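Local atomic coordinates of uncharacterized protein (Burkholderia thailandensis, PDB entry 6AR7), a protein that is of unknown function but belongs to the LprI family of lysozyme inhibitors and may inhibit lysozyme. Residues P72-W86 and V121-Y135. Sequence-based numbering, arbitrary orientation.
Sequences PADARRGWQESQRRW and VRERALALRGAADRY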
ATOM      1  N   PRO A  72      -6.974 -10.114 -20.230  1.00 54.61           N
ATOM      2  CA  PRO A  72      -6.825 -11.477 -20.749  1.00 57.52           C
ATOM      3  C   PRO A  72      -6.711 -12.457 -19.591  1.00 54.90           C
ATOM      4  O   PRO A  72      -6.371 -12.090 -18.467  1.00 55.23           O
ATOM      5  CB  PRO A  72      -5.528 -11.412 -21.565  1.00 60.75           C
ATOM      6  CG  PRO A  72      -4.782 -10.241 -20.998  1.00 55.92           C
ATOM      7  CD  PRO A  72      -5.839  -9.253 -20.601  1.00 57.36           C
ATOM      8  N   ALA A  73      -6.970 -13.729 -19.896  1.00 54.97           N
ATOM      9  CA  ALA A  73      -7.179 -14.739 -18.859  1.00 57.87           C
ATOM     10  C   ALA A  73      -5.982 -14.878 -17.922  1.00 59.29           C
ATOM     11  O   ALA A  73      -6.159 -14.987 -16.705  1.00 60.93           O
ATOM     12  CB  ALA A  73      -7.503 -16.087 -19.502  1.00 58.26           C
ATOM     13  N   ASP A  74      -4.762 -14.906 -18.467  1.00 58.59           N
ATOM     14  CA  ASP A  74      -3.576 -15.068 -17.625  1.00 56.49           C
ATOM     15  C   ASP A  74      -3.425 -13.899 -16.657  1.00 49.93           C
ATOM     16  O   ASP A  74      -3.257 -14.097 -15.451  1.00 46.56           O
ATOM     17  CB  ASP A  74      -2.333 -15.217 -18.507  1.00 66.98           C
ATOM     18  CG  ASP A  74      -2.225 -14.119 -19.565  1.00 80.69           C
ATOM     19  OD1 ASP A  74      -1.179 -13.441 -19.639  1.00 85.65           O
ATOM     20  OD2 ASP A  74      -3.197 -13.927 -20.322  1.00 90.04           O
ATOM     21  N   ALA A  75      -3.530 -12.672 -17.164  1.00 49.93           N
ATOM     22  CA  ALA A  75      -3.417 -11.503 -16.304  1.00 48.59           C
ATOM     23  C   ALA A  75      -4.576 -11.429 -15.323  1.00 54.06           C
ATOM     24  O   ALA A  75      -4.397 -11.005 -14.170  1.00 53.72           O
ATOM     25  CB  ALA A  75      -3.355 -10.241 -17.153  1.00 54.05           C
ATOM     26  N   ARG A  76      -5.774 -11.837 -15.753  1.00 48.58           N
ATOM     27  CA  ARG A  76      -6.919 -11.788 -14.851  1.00 46.74           C
ATOM     28  C   ARG A  76      -6.662 -12.640 -13.608  1.00 42.26           C
ATOM     29  O   ARG A  76      -6.752 -12.145 -12.476  1.00 44.59           O
ATOM     30  CB  ARG A  76      -8.190 -12.247 -15.571  1.00 45.92           C
ATOM     31  CG  ARG A  76      -9.422 -12.169 -14.676  1.00 51.48           C
ATOM     32  CD  ARG A  76     -10.676 -12.740 -15.330  1.00 59.16           C
ATOM     33  NE  ARG A  76     -10.630 -14.194 -15.401  1.00 63.15           N
ATOM     34  CZ  ARG A  76     -10.565 -14.893 -16.530  1.00 67.77           C
ATOM     35  NH1 ARG A  76     -10.562 -14.274 -17.706  1.00 66.44           N
ATOM     36  NH2 ARG A  76     -10.516 -16.217 -16.479  1.00 66.06           N
ATOM     37  N   ARG A  77      -6.297 -13.913 -13.805  1.00 44.10           N
ATOM     38  CA  ARG A  77      -6.005 -14.790 -12.675  1.00 49.61           C
ATOM     39  C   ARG A  77      -4.846 -14.251 -11.847  1.00 49.22           C
ATOM     40  O   ARG A  77      -4.866 -14.337 -10.614  1.00 47.67           O
ATOM     41  CB  ARG A  77      -5.698 -16.209 -13.161  1.00 46.28           C
ATOM     42  CG  ARG A  77      -6.909 -16.927 -13.726  1.00 49.22           C
ATOM     43  CD  ARG A  77      -6.609 -18.392 -14.029  1.00 53.06           C
ATOM     44  NE  ARG A  77      -5.822 -18.547 -15.246  1.00 53.45           N
ATOM     45  CZ  ARG A  77      -6.351 -18.642 -16.461  1.00 60.95           C
ATOM     46  NH1 ARG A  77      -7.669 -18.597 -16.612  1.00 57.39           N
ATOM     47  NH2 ARG A  77      -5.566 -18.779 -17.520  1.00 65.25           N
ATOM     48  N   GLY A  78      -3.823 -13.705 -12.515  1.00 44.93           N
ATOM     49  CA  GLY A  78      -2.714 -13.099 -11.797  1.00 38.15           C
ATOM     50  C   GLY A  78      -3.151 -11.949 -10.909  1.00 38.67           C
ATOM     51  O   GLY A  78      -2.748 -11.858  -9.747  1.00 37.29           O
ATOM     52  N   TRP A  79      -3.974 -11.042 -11.445  1.00 39.86           N
ATOM     53  CA  TRP A  79      -4.433  -9.917 -10.626  1.00 36.83           C
ATOM     54  C   TRP A  79      -5.379 -10.385  -9.529  1.00 37.56           C
ATOM     55  O   TRP A  79      -5.356  -9.845  -8.413  1.00 40.12           O
ATOM     56  CB  TRP A  79      -5.092  -8.845 -11.497  1.00 33.74           C
ATOM     57  CG  TRP A  79      -4.077  -7.966 -12.149  1.00 41.11           C
ATOM     58  CD1 TRP A  79      -3.567  -8.103 -13.409  1.00 46.53           C
ATOM     59  CD2 TRP A  79      -3.428  -6.820 -11.577  1.00 41.58           C
ATOM     60  NE1 TRP A  79      -2.635  -7.123 -13.651  1.00 41.20           N
ATOM     61  CE2 TRP A  79      -2.541  -6.317 -12.547  1.00 38.44           C
ATOM     62  CE3 TRP A  79      -3.509  -6.175 -10.338  1.00 34.44           C
ATOM     63  CZ2 TRP A  79      -1.738  -5.200 -12.313  1.00 34.88           C
ATOM     64  CZ3 TRP A  79      -2.717  -5.064 -10.114  1.00 37.56           C
ATOM     65  CH2 TRP A  79      -1.848  -4.585 -11.098  1.00 37.10           C
ATOM     66  N   GLN A  80      -6.217 -11.386  -9.825  1.00 37.76           N
ATOM     67  CA  GLN A  80      -7.083 -11.935  -8.790  1.00 41.45           C
ATOM     68  C   GLN A  80      -6.255 -12.467  -7.639  1.00 43.37           C
ATOM     69  O   GLN A  80      -6.599 -12.271  -6.468  1.00 42.06           O
ATOM     70  CB  GLN A  80      -7.977 -13.036  -9.357  1.00 42.16           C
ATOM     71  CG  GLN A  80      -9.048 -12.503 -10.282  1.00 45.37           C
ATOM     72  CD  GLN A  80      -9.882 -13.614 -10.880  1.00 50.40           C
ATOM     73  OE1 GLN A  80      -9.364 -14.683 -11.193  1.00 50.43           O
ATOM     74  NE2 GLN A  80     -11.171 -13.358 -11.068  1.00 47.27           N
ATOM     75  N   GLU A  81      -5.150 -13.132  -7.960  1.00 42.91           N
ATOM     76  CA  GLU A  81      -4.249 -13.595  -6.922  1.00 43.20           C
ATOM     77  C   GLU A  81      -3.651 -12.419  -6.158  1.00 43.69           C
ATOM     78  O   GLU A  81      -3.601 -12.435  -4.919  1.00 34.76           O
ATOM     79  CB  GLU A  81      -3.140 -14.444  -7.548  1.00 45.46           C
ATOM     80  CG  GLU A  81      -2.111 -14.943  -6.542  1.00 49.57           C
ATOM     81  CD  GLU A  81      -2.683 -15.874  -5.491  1.00 49.36           C
ATOM     82  OE1 GLU A  81      -3.725 -16.514  -5.739  1.00 53.94           O
ATOM     83  OE2 GLU A  81      -2.099 -15.938  -4.393  1.00 46.44           O
ATOM     84  N   SER A  82      -3.230 -11.371  -6.875  1.00 36.14           N
ATOM     85  CA  SER A  82      -2.636 -10.214  -6.207  1.00 34.91           C
ATOM     86  C   SER A  82      -3.625  -9.565  -5.243  1.00 37.39           C
ATOM     87  O   SER A  82      -3.245  -9.140  -4.143  1.00 32.23           O
ATOM     88  CB  SER A  82      -2.146  -9.204  -7.245  1.00 28.57           C
ATOM     89  OG  SER A  82      -3.187  -8.340  -7.661  1.00 32.71           O
ATOM     90  N   GLN A  83      -4.906  -9.513  -5.621  1.00 33.60           N
ATOM     91  CA  GLN A  83      -5.891  -8.867  -4.757  1.00 33.52           C
ATOM     92  C   GLN A  83      -6.162  -9.701  -3.514  1.00 32.65           C
ATOM     93  O   GLN A  83      -6.309  -9.158  -2.415  1.00 35.49           O
ATOM     94  CB  GLN A  83      -7.192  -8.606  -5.525  1.00 31.10           C
ATOM     95  CG  GLN A  83      -8.253  -7.811  -4.722  1.00 30.10           C
ATOM     96  CD  GLN A  83      -7.858  -6.362  -4.464  1.00 34.48           C
ATOM     97  OE1 GLN A  83      -6.802  -5.879  -4.904  1.00 35.70           O
ATOM     98  NE2 GLN A  83      -8.703  -5.660  -3.726  1.00 35.06           N
ATOM     99  N   ARG A  84      -6.229 -11.024  -3.663  1.00 34.39           N
ATOM    100  CA  ARG A  84      -6.361 -11.869  -2.487  1.00 33.79           C
ATOM    101  C   ARG A  84      -5.192 -11.634  -1.530  1.00 36.88           C
ATOM    102  O   ARG A  84      -5.378 -11.549  -0.310  1.00 35.37           O
ATOM    103  CB  ARG A  84      -6.418 -13.336  -2.919  1.00 35.61           C
ATOM    104  CG  ARG A  84      -7.815 -13.862  -3.304  1.00 48.12           C
ATOM    105  CD  ARG A  84      -7.817 -15.387  -3.569  1.00 49.34           C
ATOM    106  NE  ARG A  84      -6.928 -15.820  -4.657  1.00 55.69           N
ATOM    107  CZ  ARG A  84      -7.278 -15.929  -5.941  1.00 56.48           C
ATOM    108  NH1 ARG A  84      -8.512 -15.644  -6.326  1.00 57.19           N
ATOM    109  NH2 ARG A  84      -6.390 -16.329  -6.846  1.00 54.93           N
ATOM    110  N   ARG A  85      -3.980 -11.491  -2.077  1.00 36.17           N
ATOM    111  CA  ARG A  85      -2.800 -11.266  -1.250  1.00 33.38           C
ATOM    112  C   ARG A  85      -2.801  -9.863  -0.673  1.00 34.59           C
ATOM    113  O   ARG A  85      -2.373  -9.654   0.468  1.00 31.17           O
ATOM    114  CB  ARG A  85      -1.532 -11.497  -2.064  1.00 30.98           C
ATOM    115  CG  ARG A  85      -1.359 -12.923  -2.601  1.00 34.82           C
ATOM    116  CD  ARG A  85      -1.177 -13.930  -1.483  1.00 42.42           C
ATOM    117  NE  ARG A  85      -0.855 -15.261  -1.997  1.00 54.35           N
ATOM    118  CZ  ARG A  85      -0.536 -16.304  -1.231  1.00 60.01           C
ATOM    119  NH1 ARG A  85      -0.490 -16.169   0.089  1.00 55.79           N
ATOM    120  NH2 ARG A  85      -0.260 -17.481  -1.782  1.00 63.18           N
ATOM    121  N   TRP A  86      -3.287  -8.890  -1.442  1.00 28.67           N
ATOM    122  CA  TRP A  86      -3.335  -7.522  -0.934  1.00 29.15           C
ATOM    123  C   TRP A  86      -4.262  -7.428   0.270  1.00 34.51           C
ATOM    124  O   TRP A  86      -3.924  -6.817   1.297  1.00 33.29           O
ATOM    125  CB  TRP A  86      -3.790  -6.580  -2.037  1.00 23.82           C
ATOM    126  CG  TRP A  86      -3.732  -5.159  -1.632  1.00 28.41           C
ATOM    127  CD1 TRP A  86      -2.609  -4.387  -1.523  1.00 25.58           C
ATOM    128  CD2 TRP A  86      -4.837  -4.312  -1.283  1.00 26.85           C
ATOM    129  NE1 TRP A  86      -2.948  -3.115  -1.136  1.00 27.04           N
ATOM    130  CE2 TRP A  86      -4.307  -3.039  -0.976  1.00 26.15           C
ATOM    131  CE3 TRP A  86      -6.222  -4.503  -1.205  1.00 29.54           C
ATOM    132  CZ2 TRP A  86      -5.107  -1.968  -0.598  1.00 28.52           C
ATOM    133  CZ3 TRP A  86      -7.027  -3.424  -0.824  1.00 33.97           C
ATOM    134  CH2 TRP A  86      -6.467  -2.175  -0.529  1.00 26.92           C
ATOM    135  N   VAL A 121      -4.431   2.575   0.355  1.00 21.97           N
ATOM    136  CA  VAL A 121      -5.677   2.340  -0.361  1.00 25.03           C
ATOM    137  C   VAL A 121      -5.674   3.136  -1.647  1.00 24.39           C
ATOM    138  O   VAL A 121      -5.941   2.603  -2.725  1.00 25.98           O
ATOM    139  CB  VAL A 121      -6.880   2.688   0.534  1.00 23.50           C
ATOM    140  CG1 VAL A 121      -8.214   2.351  -0.162  1.00 22.17           C
ATOM    141  CG2 VAL A 121      -6.769   1.943   1.842  1.00 21.52           C
ATOM    142  N   ARG A 122      -5.319   4.419  -1.549  1.00 21.05           N
ATOM    143  CA  ARG A 122      -5.117   5.244  -2.731  1.00 25.29           C
ATOM    144  C   ARG A 122      -4.146   4.580  -3.705  1.00 31.89           C
ATOM    145  O   ARG A 122      -4.444   4.442  -4.902  1.00 27.25           O
ATOM    146  CB  ARG A 122      -4.605   6.611  -2.284  1.00 18.69           C
ATOM    147  CG  ARG A 122      -4.466   7.618  -3.362  1.00 28.82           C
ATOM    148  CD  ARG A 122      -4.241   9.013  -2.762  1.00 31.55           C
ATOM    149  NE  ARG A 122      -4.027   9.971  -3.835  1.00 28.37           N
ATOM    150  CZ  ARG A 122      -2.886  10.118  -4.498  1.00 40.01           C
ATOM    151  NH1 ARG A 122      -1.812   9.387  -4.186  1.00 39.74           N
ATOM    152  NH2 ARG A 122      -2.823  11.010  -5.476  1.00 42.80           N
ATOM    153  N   GLU A 123      -2.986   4.133  -3.196  1.00 26.76           N
ATOM    154  CA  GLU A 123      -1.985   3.484  -4.043  1.00 29.77           C
ATOM    155  C   GLU A 123      -2.547   2.247  -4.746  1.00 18.99           C
ATOM    156  O   GLU A 123      -2.318   2.045  -5.944  1.00 23.48           O
ATOM    157  CB  GLU A 123      -0.742   3.116  -3.212  1.00 32.02           C
ATOM    158  CG  GLU A 123       0.185   4.302  -2.941  1.00 28.13           C
ATOM    159  CD  GLU A 123       1.169   4.093  -1.773  1.00 41.08           C
ATOM    160  OE1 GLU A 123       1.232   2.988  -1.197  1.00 40.65           O
ATOM    161  OE2 GLU A 123       1.886   5.054  -1.425  1.00 45.53           O
ATOM    162  N   ARG A 124      -3.267   1.395  -4.017  1.00 24.55           N
ATOM    163  CA  ARG A 124      -3.802   0.193  -4.647  1.00 26.80           C
ATOM    164  C   ARG A 124      -4.786   0.556  -5.752  1.00 33.84           C
ATOM    165  O   ARG A 124      -4.770  -0.048  -6.827  1.00 34.32           O
ATOM    166  CB  ARG A 124      -4.451  -0.709  -3.601  1.00 28.01           C
ATOM    167  CG  ARG A 124      -4.964  -2.037  -4.159  1.00 21.84           C
ATOM    168  CD  ARG A 124      -3.881  -2.826  -4.929  1.00 28.06           C
ATOM    169  NE  ARG A 124      -4.378  -4.156  -5.269  1.00 29.35           N
ATOM    170  CZ  ARG A 124      -3.738  -5.032  -6.033  1.00 33.55           C
ATOM    171  NH1 ARG A 124      -2.549  -4.729  -6.555  1.00 31.23           N
ATOM    172  NH2 ARG A 124      -4.293  -6.209  -6.282  1.00 35.76           N
ATOM    173  N   ALA A 125      -5.619   1.572  -5.523  1.00 29.88           N
ATOM    174  CA  ALA A 125      -6.579   1.994  -6.539  1.00 29.81           C
ATOM    175  C   ALA A 125      -5.885   2.431  -7.825  1.00 26.96           C
ATOM    176  O   ALA A 125      -6.300   2.053  -8.926  1.00 29.86           O
ATOM    177  CB  ALA A 125      -7.441   3.142  -5.995  1.00 25.44           C
ATOM    178  N   LEU A 126      -4.825   3.230  -7.704  1.00 24.41           N
ATOM    179  CA  LEU A 126      -4.156   3.768  -8.885  1.00 31.48           C
ATOM    180  C   LEU A 126      -3.467   2.671  -9.690  1.00 30.92           C
ATOM    181  O   LEU A 126      -3.421   2.731 -10.924  1.00 37.05           O
ATOM    182  CB  LEU A 126      -3.146   4.833  -8.472  1.00 31.86           C
ATOM    183  CG  LEU A 126      -3.724   6.085  -7.818  1.00 32.95           C
ATOM    184  CD1 LEU A 126      -2.585   6.954  -7.290  1.00 30.40           C
ATOM    185  CD2 LEU A 126      -4.595   6.842  -8.828  1.00 33.73           C
ATOM    186  N   ALA A 127      -2.902   1.679  -9.006  1.00 32.33           N
ATOM    187  CA  ALA A 127      -2.275   0.557  -9.695  1.00 34.27           C
ATOM    188  C   ALA A 127      -3.304  -0.262 -10.458  1.00 34.33           C
ATOM    189  O   ALA A 127      -3.065  -0.652 -11.607  1.00 37.83           O
ATOM    190  CB  ALA A 127      -1.532  -0.323  -8.687  1.00 29.47           C
ATOM    191  N   LEU A 128      -4.445  -0.547  -9.826  1.00 32.45           N
ATOM    192  CA  LEU A 128      -5.500  -1.286 -10.505  1.00 33.44           C
ATOM    193  C   LEU A 128      -6.021  -0.497 -11.694  1.00 43.61           C
ATOM    194  O   LEU A 128      -6.250  -1.061 -12.775  1.00 41.37           O
ATOM    195  CB  LEU A 128      -6.620  -1.594  -9.514  1.00 33.03           C
ATOM    196  CG  LEU A 128      -6.265  -2.653  -8.470  1.00 33.33           C
ATOM    197  CD1 LEU A 128      -7.252  -2.634  -7.360  1.00 31.47           C
ATOM    198  CD2 LEU A 128      -6.301  -4.028  -9.135  1.00 35.62           C
ATOM    199  N   ARG A 129      -6.184   0.818 -11.520  1.00 37.45           N
ATOM    200  CA  ARG A 129      -6.652   1.670 -12.606  1.00 37.80           C
ATOM    201  C   ARG A 129      -5.684   1.643 -13.769  1.00 37.77           C
ATOM    202  O   ARG A 129      -6.096   1.540 -14.927  1.00 44.90           O
ATOM    203  CB  ARG A 129      -6.811   3.106 -12.130  1.00 42.73           C
ATOM    204  CG  ARG A 129      -8.023   3.399 -11.324  1.00 39.41           C
ATOM    205  CD  ARG A 129      -7.952   4.874 -10.935  1.00 32.84           C
ATOM    206  NE  ARG A 129      -9.134   5.332 -10.227  1.00 38.31           N
ATOM    207  CZ  ARG A 129      -9.298   6.586  -9.825  1.00 37.09           C
ATOM    208  NH1 ARG A 129      -8.353   7.477 -10.082  1.00 30.21           N
ATOM    209  NH2 ARG A 129     -10.412   6.954  -9.211  1.00 33.48           N
ATOM    210  N   GLY A 130      -4.387   1.779 -13.480  1.00 34.55           N
ATOM    211  CA  GLY A 130      -3.402   1.766 -14.548  1.00 36.17           C
ATOM    212  C   GLY A 130      -3.439   0.481 -15.357  1.00 40.70           C
ATOM    213  O   GLY A 130      -3.368   0.508 -16.586  1.00 39.91           O
ATOM    214  N   ALA A 131      -3.567  -0.656 -14.678  1.00 34.72           N
ATOM    215  CA  ALA A 131      -3.647  -1.927 -15.388  1.00 45.35           C
ATOM    216  C   ALA A 131      -4.927  -2.011 -16.206  1.00 46.06           C
ATOM    217  O   ALA A 131      -4.893  -2.361 -17.387  1.00 50.71           O
ATOM    218  CB  ALA A 131      -3.555  -3.097 -14.406  1.00 38.71           C
ATOM    219  N   ALA A 132      -6.070  -1.725 -15.587  1.00 43.96           N
ATOM    220  CA  ALA A 132      -7.332  -1.839 -16.304  1.00 45.35           C
ATOM    221  C   ALA A 132      -7.372  -0.916 -17.512  1.00 53.32           C
ATOM    222  O   ALA A 132      -7.930  -1.282 -18.554  1.00 58.97           O
ATOM    223  CB  ALA A 132      -8.496  -1.539 -15.362  1.00 47.42           C
ATOM    224  N   ASP A 133      -6.748   0.263 -17.413  1.00 47.24           N
ATOM    225  CA  ASP A 133      -6.702   1.159 -18.566  1.00 53.84           C
ATOM    226  C   ASP A 133      -5.808   0.593 -19.656  1.00 57.04           C
ATOM    227  O   ASP A 133      -6.126   0.686 -20.846  1.00 57.87           O
ATOM    228  CB  ASP A 133      -6.205   2.545 -18.153  1.00 58.77           C
ATOM    229  CG  ASP A 133      -7.206   3.290 -17.293  1.00 62.17           C
ATOM    230  OD1 ASP A 133      -8.330   2.780 -17.117  1.00 65.07           O
ATOM    231  OD2 ASP A 133      -6.861   4.375 -16.777  1.00 64.05           O
ATOM    232  N   ARG A 134      -4.693  -0.014 -19.268  1.00 56.32           N
ATOM    233  CA  ARG A 134      -3.774  -0.562 -20.260  0.53 65.43           C
ATOM    234  C   ARG A 134      -4.368  -1.785 -20.951  1.00 66.34           C
ATOM    235  O   ARG A 134      -4.198  -1.963 -22.163  1.00 68.36           O
ATOM    236  CB  ARG A 134      -2.443  -0.904 -19.597  0.53 66.76           C
ATOM    237  CG  ARG A 134      -1.303  -1.163 -20.568  0.53 70.25           C
ATOM    238  CD  ARG A 134       0.038  -0.808 -19.943  0.53 71.67           C
ATOM    239  NE  ARG A 134      -0.094  -0.285 -18.582  0.53 72.20           N
ATOM    240  CZ  ARG A 134       0.010  -1.026 -17.479  0.53 69.96           C
ATOM    241  NH1 ARG A 134      -0.126  -0.465 -16.280  0.53 66.79           N
ATOM    242  NH2 ARG A 134       0.234  -2.332 -17.575  0.53 69.30           N
ATOM    243  N   TYR A 135      -5.096  -2.626 -20.209  1.00 59.91           N
ATOM    244  CA  TYR A 135      -5.754  -3.778 -20.829  1.00 60.75           C
ATOM    245  C   TYR A 135      -6.941  -3.381 -21.700  1.00 64.84           C
ATOM    246  O   TYR A 135      -7.346  -4.165 -22.564  1.00 69.54           O
ATOM    247  CB  TYR A 135      -6.245  -4.766 -19.762  1.00 53.24           C
ATOM    248  CG  TYR A 135      -5.163  -5.397 -18.918  1.00 51.80           C
ATOM    249  CD1 TYR A 135      -3.878  -5.597 -19.416  1.00 52.51           C
ATOM    250  CD2 TYR A 135      -5.423  -5.776 -17.612  1.00 49.25           C
ATOM    251  CE1 TYR A 135      -2.886  -6.181 -18.636  1.00 55.25           C
ATOM    252  CE2 TYR A 135      -4.445  -6.352 -16.824  1.00 54.91           C
ATOM    253  CZ  TYR A 135      -3.175  -6.554 -17.336  1.00 59.16           C
ATOM    254  OH  TYR A 135      -2.206  -7.123 -16.533  1.00 61.54           O
TER
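In the antiparallel pair of helices 73-101 and 107-136, consecutive in the chain of this all-helical LprI-like protein, Arg124 sits as a knob among Trp79, Ser82, Gln83 and Trp86. The short helical segments run at 171° to each other with axes 12.5 Å apart, a wide spacing bridged by long side chains, and show how a buried arginine can be accommodated between two helices. With CG anti to the backbone N (chi1 -176°) and a bend at chi2, Arg124 lays its aliphatic part over one face of the Trp86 indole, CG 3.5 Å from the centroid of the six-membered ring, a CH-pi contact. Farther along, its CZ makes an off-centre cation-pi contact with the five-membered ring. Its acceptors lie in the guanidinium plane: NE and NH2 grip the single oxygen OE1 of Gln83 side-on, at 3.0 Å from Arg124 NE to Gln83 OE1, the amide nearly coplanar with it. Arg124 NH2 also gives a straighter bond (167°) to Ser82 OG, 2.8 Å away. Ser82 OG in turn donates to Trp79 O, a second-shell link that orients the hydroxyl. The three bonds from Arg124, two to Gln83 OE1 and one to Ser82 OG, fix the rotation of the guanidinium, and its charge is probably stabilised by the neutral oxygens and, more weakly, by the off-centre indole, with no carboxylate of these two segments paired to it. Trp79 is a knob among Ala127, Leu128, Ala131 and Tyr135; its CZ2 lies 3.5 Å from Ala131 CB, while its NE1 donates to Tyr135 OH at 2.9 Å, close to the indole plane. Pro72, at the N-cap position, rests its CD over a face of the Tyr135 ring. Phe193 and Met197 of helix 180-197 pack against Arg124, Phe193 also meeting Trp86 edge-to-face, and Tyr64 of helix 42-70 touches Gln83.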